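Local coordinates for protein lactaldehyde dehydrogenase (Methanocaldococcus jannaschii, PDB 3PQA) that oxidises lactaldehyde to lactate with NAD(+), a step in the biosynthesis of coenzyme F420, at residues V93-E96 against R97-G100. Numbering follows the deposited sequence.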
ATOM      1  N   VAL B  93      12.883   7.561  29.348  1.00 13.19           N
ATOM      2  CA  VAL B  93      12.672   6.833  28.103  1.00 13.14           C
ATOM      3  C   VAL B  93      11.181   6.686  27.768  1.00 12.83           C
ATOM      4  O   VAL B  93      10.778   7.001  26.642  1.00 13.42           O
ATOM      5  CB  VAL B  93      13.451   5.482  28.056  1.00 14.20           C
ATOM      6  CG1 VAL B  93      13.086   4.682  26.799  1.00 15.92           C
ATOM      7  CG2 VAL B  93      14.990   5.744  28.092  1.00 15.91           C
ATOM      8  N   GLU B  94      10.353   6.277  28.733  1.00 12.73           N
ATOM      9  CA  GLU B  94       8.904   6.207  28.469  1.00 13.21           C
ATOM     10  C   GLU B  94       8.333   7.572  28.033  1.00 12.01           C
ATOM     11  O   GLU B  94       7.555   7.658  27.073  1.00 12.65           O
ATOM     12  CB  GLU B  94       8.095   5.645  29.655  1.00 14.78           C
ATOM     13  CG  GLU B  94       6.599   5.517  29.301  1.00 17.81           C
ATOM     14  CD  GLU B  94       5.701   5.007  30.410  1.00 15.39           C
ATOM     15  OE1 GLU B  94       6.193   4.470  31.428  1.00 18.02           O
ATOM     16  OE2 GLU B  94       4.467   5.141  30.239  1.00 17.92           O
ATOM     17  N   VAL B  95       8.724   8.635  28.741  1.00 11.94           N
ATOM     18  CA  VAL B  95       8.234   9.979  28.404  1.00 12.05           C
ATOM     19  C   VAL B  95       8.628  10.362  26.971  1.00 11.46           C
ATOM     20  O   VAL B  95       7.790  10.866  26.211  1.00 11.87           O
ATOM     21  CB  VAL B  95       8.692  11.081  29.390  1.00 13.23           C
ATOM     22  CG1 VAL B  95       8.123  12.422  28.946  1.00 14.23           C
ATOM     23  CG2 VAL B  95       8.238  10.779  30.819  1.00 14.29           C
ATOM     24  N   GLU B  96       9.888  10.109  26.611  1.00 12.35           N
ATOM     25  CA  GLU B  96      10.379  10.382  25.256  1.00 13.66           C
ATOM     26  C   GLU B  96       9.580   9.600  24.189  1.00 13.13           C
ATOM     27  O   GLU B  96       9.207  10.165  23.143  1.00 13.66           O
ATOM     28  CB  GLU B  96      11.884  10.096  25.163  1.00 18.95           C
ATOM     29  CG  GLU B  96      12.564  10.652  23.916  1.00 22.59           C
ATOM     30  CD  GLU B  96      12.630  12.181  23.884  1.00 20.10           C
ATOM     31  OE1 GLU B  96      12.688  12.819  24.962  1.00 22.78           O
ATOM     32  OE2 GLU B  96      12.652  12.750  22.767  1.00 22.91           O
ATOM     33  N   ARG B  97       9.275   8.329  24.462  1.00 12.01           N
ATOM     34  CA  ARG B  97       8.444   7.536  23.550  1.00 13.07           C
ATOM     35  C   ARG B  97       7.057   8.156  23.353  1.00 11.00           C
ATOM     36  O   ARG B  97       6.535   8.194  22.231  1.00 11.59           O
ATOM     37  CB  ARG B  97       8.257   6.110  24.057  1.00 21.01           C
ATOM     38  CG  ARG B  97       9.502   5.453  24.542  1.00 25.05           C
ATOM     39  CD  ARG B  97      10.137   4.642  23.496  1.00 23.93           C
ATOM     40  NE  ARG B  97       9.552   3.306  23.439  1.00 26.49           N
ATOM     41  CZ  ARG B  97      10.126   2.278  22.820  1.00 25.13           C
ATOM     42  NH1 ARG B  97       9.524   1.101  22.792  1.00 27.17           N
ATOM     43  NH2 ARG B  97      11.312   2.426  22.234  1.00 27.15           N
ATOM     44  N   SER B  98       6.444   8.601  24.456  1.00 10.53           N
ATOM     45  CA  SER B  98       5.100   9.177  24.396  1.00 10.98           C
ATOM     46  C   SER B  98       5.041  10.420  23.514  1.00 10.86           C
ATOM     47  O   SER B  98       4.049  10.618  22.811  1.00 11.35           O
ATOM     48  CB  SER B  98       4.538   9.435  25.809  1.00 12.75           C
ATOM     49  OG  SER B  98       5.086  10.604  26.389  1.00 16.33           O
ATOM     50  N   ILE B  99       6.108  11.227  23.539  1.00 11.68           N
ATOM     51  CA  ILE B  99       6.207  12.408  22.661  1.00 12.53           C
ATOM     52  C   ILE B  99       6.154  11.924  21.214  1.00 11.23           C
ATOM     53  O   ILE B  99       5.382  12.455  20.395  1.00 12.05           O
ATOM     54  CB  ILE B  99       7.510  13.210  22.907  1.00 14.11           C
ATOM     55  CG1 ILE B  99       7.532  13.743  24.346  1.00 14.16           C
ATOM     56  CG2 ILE B  99       7.622  14.365  21.940  1.00 14.21           C
ATOM     57  CD1 ILE B  99       8.927  14.135  24.838  1.00 14.44           C
ATOM     58  N   GLY B 100       6.959  10.903  20.923  1.00 10.56           N
ATOM     59  CA  GLY B 100       7.001  10.305  19.586  1.00 11.08           C
ATOM     60  C   GLY B 100       5.660   9.749  19.111  1.00 11.05           C
ATOM     61  O   GLY B 100       5.293   9.902  17.943  1.00 11.82           O
TER
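Ser98 reaches back along its own helix to the carbonyl of Val95, and the short bond from Ser98 OG to Val95 O (2.7 Å) illustrates how a buried helical hydroxyl can be satisfied without leaving its turn. With chi1 at 78°, the hydroxyl lies between its own backbone N and carbonyl carbon, which carries OG toward the preceding turn. Val95 O is thus gripped twice, since Ile99 N also donates to it at 3.2 Å; the hydroxyl approaches well off the C=O direction, at 126°, whereas the amide comes in at 157°. Ile99 also lays its CG1 against the same oxygen, 3.4 Å from Val95 O. This is the packed side of helix 88-111, where Val95, Ser98 and Ile99 all touch Ile69 of helix 55-71, Val95 also meets helix 73-84, and Ser98 touches Leu144 and Asn145. Replacing the serine by alanine would probably leave Val95 O with the Ile99 amide as its one donor within these two turns and open a small gap beside Leu144 and Asn145. Regular i to i+4 bonding, a plain alpha-helix in this aldehyde dehydrogenase fold, runs through both turns, from Arg97 N to Val93 O (3.0 Å) through to Gly100 N on Glu96 O. On the more open side the side chains meet sparsely. Glu96, its chain bent at chi2, crosses the Ile99 side chain obliquely, with Glu96 OE1 4.0 Å from Ile99 CD1, and its charge is met by Lys73. Arg97 lays its CG close to Val93 O, then turns away from the helix through bends at chi2 and chi3; NH1 is bonded to the carbonyl oxygen of Arg428, and the side chain lies about 10 Å from that of Cys275, the probable catalytic cysteine.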